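Long-range contact in Two-component system sensor histidine kinase (Bacteroides thetaiotaomicron, PDB 3OTT), which is probably a saccharide-sensing membrane histidine kinase and transcription regulator, its extracellular part, the piece described here, being built of beta-propellers and a beta-sandwich: residues I314-N324 / P351-R362. Sequence-based numbering, arbitrary orientation.
Sequences ISQITGTGDGN and PAGERHDAIWYR. With TBR (hexatantalum dodecabromide), chain D.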
loop_
_atom_site.group_PDB
_atom_site.type_symbol
_atom_site.label_atom_id
_atom_site.label_comp_id
_atom_site.label_asym_id
_atom_site.label_seq_id
_atom_site.Cartn_x
_atom_site.Cartn_y
_atom_site.Cartn_z
ATOM N N ILE B 314 -9.186 -0.350 -5.358
ATOM C CA ILE B 314 -8.987 -1.752 -4.953
ATOM C C ILE B 314 -8.344 -1.860 -3.610
ATOM O O ILE B 314 -8.574 -2.824 -2.934
ATOM C CB ILE B 314 -7.946 -2.609 -5.791
ATOM C CG1 ILE B 314 -7.559 -2.017 -7.092
ATOM C CG2 ILE B 314 -8.442 -4.046 -6.028
ATOM C CD1 ILE B 314 -6.718 -3.058 -7.893
ATOM N N SER B 315 -7.458 -0.925 -3.283
ATOM C CA SER B 315 -6.764 -0.964 -2.026
ATOM C C SER B 315 -7.754 -0.939 -0.869
ATOM O O SER B 315 -7.407 -1.334 0.211
ATOM C CB SER B 315 -5.764 0.203 -1.874
ATOM O OG SER B 315 -6.398 1.454 -2.048
ATOM N N GLN B 316 -8.966 -0.449 -1.109
ATOM C CA GLN B 316 -9.994 -0.426 -0.077
ATOM C C GLN B 316 -10.507 -1.861 0.209
ATOM O O GLN B 316 -11.077 -2.108 1.245
ATOM C CB GLN B 316 -11.151 0.542 -0.446
ATOM C CG GLN B 316 -12.196 0.774 0.700
ATOM C CD GLN B 316 -13.370 1.646 0.285
ATOM O OE1 GLN B 316 -13.201 2.719 -0.304
ATOM N NE2 GLN B 316 -14.564 1.196 0.596
ATOM N N ILE B 317 -10.256 -2.792 -0.709
ATOM C CA ILE B 317 -10.681 -4.195 -0.595
ATOM C C ILE B 317 -9.897 -5.307 0.196
ATOM O O ILE B 317 -10.373 -5.658 1.257
ATOM C CB ILE B 317 -11.148 -4.729 -1.976
ATOM C CG1 ILE B 317 -12.315 -3.889 -2.514
ATOM C CG2 ILE B 317 -11.473 -6.204 -1.929
ATOM C CD1 ILE B 317 -13.603 -3.751 -1.601
ATOM N N THR B 318 -8.757 -5.915 -0.143
ATOM C CA THR B 318 -7.368 -5.529 -0.474
ATOM C C THR B 318 -6.449 -5.057 0.673
ATOM O O THR B 318 -5.842 -5.902 1.315
ATOM C CB THR B 318 -7.074 -5.059 -1.914
ATOM O OG1 THR B 318 -7.138 -6.205 -2.791
ATOM C CG2 THR B 318 -5.716 -4.523 -2.052
ATOM N N GLY B 319 -6.323 -3.757 0.928
ATOM C CA GLY B 319 -5.262 -3.272 1.811
ATOM C C GLY B 319 -3.847 -3.268 1.222
ATOM O O GLY B 319 -2.876 -3.188 1.980
ATOM N N THR B 320 -3.737 -3.302 -0.116
ATOM C CA THR B 320 -2.462 -3.357 -0.862
ATOM C C THR B 320 -2.506 -2.365 -2.007
ATOM O O THR B 320 -3.575 -1.992 -2.443
ATOM C CB THR B 320 -2.287 -4.744 -1.533
ATOM O OG1 THR B 320 -2.430 -5.774 -0.544
ATOM C CG2 THR B 320 -0.928 -4.871 -2.209
ATOM N N GLY B 321 -1.339 -1.954 -2.508
ATOM C CA GLY B 321 -1.258 -1.037 -3.660
ATOM C C GLY B 321 -1.190 -1.706 -5.032
ATOM O O GLY B 321 -0.958 -1.021 -6.023
ATOM N N ASP B 322 -1.359 -3.029 -5.115
ATOM C CA ASP B 322 -1.368 -3.753 -6.430
ATOM C C ASP B 322 -2.508 -3.314 -7.349
ATOM O O ASP B 322 -3.620 -3.088 -6.903
ATOM C CB ASP B 322 -1.482 -5.270 -6.233
ATOM C CG ASP B 322 -0.199 -5.902 -5.670
ATOM O OD1 ASP B 322 0.890 -5.641 -6.204
ATOM O OD2 ASP B 322 -0.268 -6.686 -4.697
ATOM N N GLY B 323 -2.231 -3.229 -8.635
ATOM C CA GLY B 323 -3.215 -2.833 -9.589
ATOM C C GLY B 323 -3.985 -4.006 -10.177
ATOM O O GLY B 323 -3.579 -5.134 -10.015
ATOM N N ASN B 324 -5.125 -3.713 -10.812
ATOM C CA ASN B 324 -5.821 -4.650 -11.606
ATOM C C ASN B 324 -6.675 -3.883 -12.536
ATOM O O ASN B 324 -7.225 -2.892 -12.131
ATOM C CB ASN B 324 -6.716 -5.555 -10.753
ATOM C CG ASN B 324 -7.008 -6.877 -11.435
ATOM O OD1 ASN B 324 -6.898 -7.000 -12.641
ATOM N ND2 ASN B 324 -7.300 -7.887 -10.654
ATOM N N PRO B 351 -18.493 -5.162 -0.634
ATOM C CA PRO B 351 -18.058 -4.133 -1.560
ATOM C C PRO B 351 -17.382 -2.938 -0.879
ATOM O O PRO B 351 -16.758 -2.121 -1.553
ATOM C CB PRO B 351 -19.368 -3.696 -2.225
ATOM C CG PRO B 351 -20.435 -4.067 -1.152
ATOM C CD PRO B 351 -19.929 -5.424 -0.781
ATOM N N ALA B 352 -17.478 -2.824 0.438
ATOM C CA ALA B 352 -16.768 -1.735 1.124
ATOM C C ALA B 352 -15.456 -2.214 1.816
ATOM O O ALA B 352 -14.686 -1.397 2.391
ATOM C CB ALA B 352 -17.708 -0.970 2.072
ATOM N N GLY B 353 -15.203 -3.527 1.720
ATOM C CA GLY B 353 -14.003 -4.152 2.276
ATOM C C GLY B 353 -13.788 -4.024 3.781
ATOM O O GLY B 353 -12.650 -4.211 4.257
ATOM N N GLU B 354 -14.853 -3.717 4.539
ATOM C CA GLU B 354 -14.764 -3.609 6.009
ATOM C C GLU B 354 -14.274 -4.887 6.696
ATOM O O GLU B 354 -13.473 -4.826 7.625
ATOM C CB GLU B 354 -16.098 -3.193 6.597
ATOM C CG GLU B 354 -16.621 -1.964 5.963
ATOM C CD GLU B 354 -18.016 -1.615 6.420
ATOM O OE1 GLU B 354 -18.237 -1.549 7.666
ATOM O OE2 GLU B 354 -18.872 -1.374 5.523
ATOM N N ARG B 355 -14.767 -6.038 6.260
ATOM C CA ARG B 355 -14.181 -7.318 6.665
ATOM C C ARG B 355 -12.953 -7.468 5.789
ATOM O O ARG B 355 -13.080 -7.465 4.546
ATOM C CB ARG B 355 -15.147 -8.472 6.391
ATOM C CG ARG B 355 -16.606 -8.104 6.575
ATOM C CD ARG B 355 -17.489 -9.322 6.534
ATOM N NE ARG B 355 -18.794 -8.980 5.978
ATOM C CZ ARG B 355 -19.578 -9.829 5.312
ATOM N NH1 ARG B 355 -19.198 -11.093 5.104
ATOM N NH2 ARG B 355 -20.752 -9.407 4.849
ATOM N N HIS B 356 -11.770 -7.567 6.390
ATOM C CA HIS B 356 -10.535 -7.507 5.583
ATOM C C HIS B 356 -10.160 -8.937 5.165
ATOM O O HIS B 356 -9.161 -9.505 5.615
ATOM C CB HIS B 356 -9.405 -6.759 6.326
ATOM C CG HIS B 356 -9.748 -5.332 6.692
ATOM N ND1 HIS B 356 -9.891 -4.327 5.753
ATOM C CD2 HIS B 356 -9.955 -4.741 7.897
ATOM C CE1 HIS B 356 -10.182 -3.186 6.361
ATOM N NE2 HIS B 356 -10.227 -3.409 7.664
ATOM N N ASP B 357 -10.988 -9.501 4.281
ATOM C CA ASP B 357 -11.008 -10.944 3.995
ATOM C C ASP B 357 -10.942 -11.232 2.488
ATOM O O ASP B 357 -11.476 -12.227 2.014
ATOM C CB ASP B 357 -12.282 -11.587 4.586
ATOM C CG ASP B 357 -13.575 -11.081 3.928
ATOM O OD1 ASP B 357 -14.638 -11.538 4.397
ATOM O OD2 ASP B 357 -13.570 -10.259 2.962
ATOM N N ALA B 358 -10.306 -10.334 1.759
ATOM C CA ALA B 358 -10.089 -10.527 0.326
ATOM C C ALA B 358 -9.065 -11.623 0.139
ATOM O O ALA B 358 -8.103 -11.732 0.895
ATOM C CB ALA B 358 -9.600 -9.248 -0.288
ATOM N N ILE B 359 -9.275 -12.445 -0.865
ATOM C CA ILE B 359 -8.214 -13.340 -1.301
ATOM C C ILE B 359 -7.900 -13.041 -2.772
ATOM O O ILE B 359 -8.806 -12.954 -3.608
ATOM C CB ILE B 359 -8.636 -14.796 -1.134
ATOM C CG1 ILE B 359 -8.914 -15.076 0.338
ATOM C CG2 ILE B 359 -7.571 -15.755 -1.649
ATOM C CD1 ILE B 359 -9.623 -16.406 0.519
ATOM N N TRP B 360 -6.617 -12.920 -3.094
ATOM C CA TRP B 360 -6.238 -12.464 -4.398
ATOM C C TRP B 360 -5.399 -13.558 -5.037
ATOM O O TRP B 360 -4.247 -13.777 -4.595
ATOM C CB TRP B 360 -5.429 -11.173 -4.302
ATOM C CG TRP B 360 -5.252 -10.464 -5.635
ATOM C CD1 TRP B 360 -5.306 -11.016 -6.889
ATOM C CD2 TRP B 360 -5.008 -9.065 -5.812
ATOM N NE1 TRP B 360 -5.121 -10.037 -7.837
ATOM C CE2 TRP B 360 -4.949 -8.827 -7.198
ATOM C CE3 TRP B 360 -4.848 -7.976 -4.911
ATOM C CZ2 TRP B 360 -4.720 -7.557 -7.724
ATOM C CZ3 TRP B 360 -4.617 -6.709 -5.425
ATOM C CH2 TRP B 360 -4.560 -6.503 -6.825
ATOM N N TYR B 361 -6.001 -14.232 -6.038
ATOM C CA TYR B 361 -5.393 -15.363 -6.752
ATOM C C TYR B 361 -4.584 -14.840 -7.928
ATOM O O TYR B 361 -5.107 -14.054 -8.774
ATOM C CB TYR B 361 -6.451 -16.324 -7.281
ATOM C CG TYR B 361 -7.162 -17.041 -6.189
ATOM C CD1 TYR B 361 -8.311 -16.469 -5.569
ATOM C CD2 TYR B 361 -6.699 -18.277 -5.718
ATOM C CE1 TYR B 361 -8.965 -17.118 -4.491
ATOM C CE2 TYR B 361 -7.373 -18.954 -4.635
ATOM C CZ TYR B 361 -8.498 -18.332 -4.035
ATOM O OH TYR B 361 -9.157 -18.920 -2.995
ATOM N N ARG B 362 -3.295 -15.182 -7.944
ATOM C CA ARG B 362 -2.503 -14.842 -9.126
ATOM C C ARG B 362 -1.344 -15.716 -9.344
ATOM O O ARG B 362 -0.965 -16.486 -8.439
ATOM C CB ARG B 362 -2.050 -13.404 -9.170
ATOM C CG ARG B 362 -1.182 -13.035 -8.143
ATOM C CD ARG B 362 -1.972 -12.120 -7.256
ATOM N NE ARG B 362 -1.606 -10.709 -7.339
ATOM C CZ ARG B 362 -1.222 -10.030 -6.258
ATOM N NH1 ARG B 362 -1.160 -10.667 -5.084
ATOM N NH2 ARG B 362 -0.912 -8.744 -6.327
HETATM TA TA1 TBR D . -14.073 5.161 4.564
HETATM TA TA2 TBR D . -16.077 6.164 6.146
HETATM TA TA3 TBR D . -16.410 3.626 4.880
HETATM TA TA4 TBR D . -16.082 3.840 7.680
HETATM TA TA5 TBR D . -14.029 2.834 6.068
HETATM TA TA6 TBR D . -13.732 5.339 7.241
HETATM BR BR1 TBR D . -15.166 7.454 4.007
HETATM BR BR2 TBR D . -15.339 4.177 2.511
HETATM BR BR3 TBR D . -12.423 3.251 4.056
HETATM BR BR4 TBR D . -11.928 6.200 5.571
HETATM BR BR5 TBR D . -18.117 5.601 4.649
HETATM BR BR6 TBR D . -15.465 1.233 4.554
HETATM BR BR7 TBR D . -14.930 1.533 8.134
HETATM BR BR8 TBR D . -14.604 4.706 9.626
HETATM BR BR9 TBR D . -17.708 5.817 8.154
HETATM BR BRA TBR D . -18.054 2.496 6.582
HETATM BR BRB TBR D . -12.017 3.417 7.609
HETATM BR BRC TBR D . -14.663 7.753 7.582
HETATM O O HOH W 1 -12.968 -6.972 1.893
#
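The short, weakly bonded helical turn at about 315-318 packs on the loop that leads into strand 359-361, with the CA atoms of Ile317 and Gly353 4.4 Å apart. Gly353 suits this close approach: it has positive phi, which glycine adopts easily, and its bare CA packs 3.7 Å from Gln316 O. Gln316 reaches along the loop with an extended chain, CG anti to the backbone N (chi1 -172°). Its NE2 gives Ala352 O a nearly straight 3.2 Å hydrogen bond from above the carbonyl plane. Ile317 sets CD1 against Pro351 O and Gly353 N, and CG2 3.9 Å from Ala358 CB, whose small methyl lets the loop come close. One water donates to both Ile317 O and Arg355 O.

Trp360, broad and flat, supplies the largest surface: Asp322 CB lies 3.4 Å from its CH2, Gly323 O meets the ring edge at CZ2, and Thr318 OG1 approaches CE3 obliquely. Asn343 O accepts the indole NE1 proton. Arg362 CZ lies 3.9 Å above the indole plane, over its centre. Arg362 NH2 also makes a one-pronged 2.7 Å salt bridge to Asp322 OD2, its hydrogen bond weak; the carboxylate meets the guanidinium edge, planes 79° apart.

Strand 359-361 is the outermost strand of a four-stranded antiparallel propeller blade, 326-361. The contact ties the connection entering the blade to its last strand and, through Gln316, Ala352 and Glu354, forms part of the pocket holding the hexatantalum dodecabromide cluster.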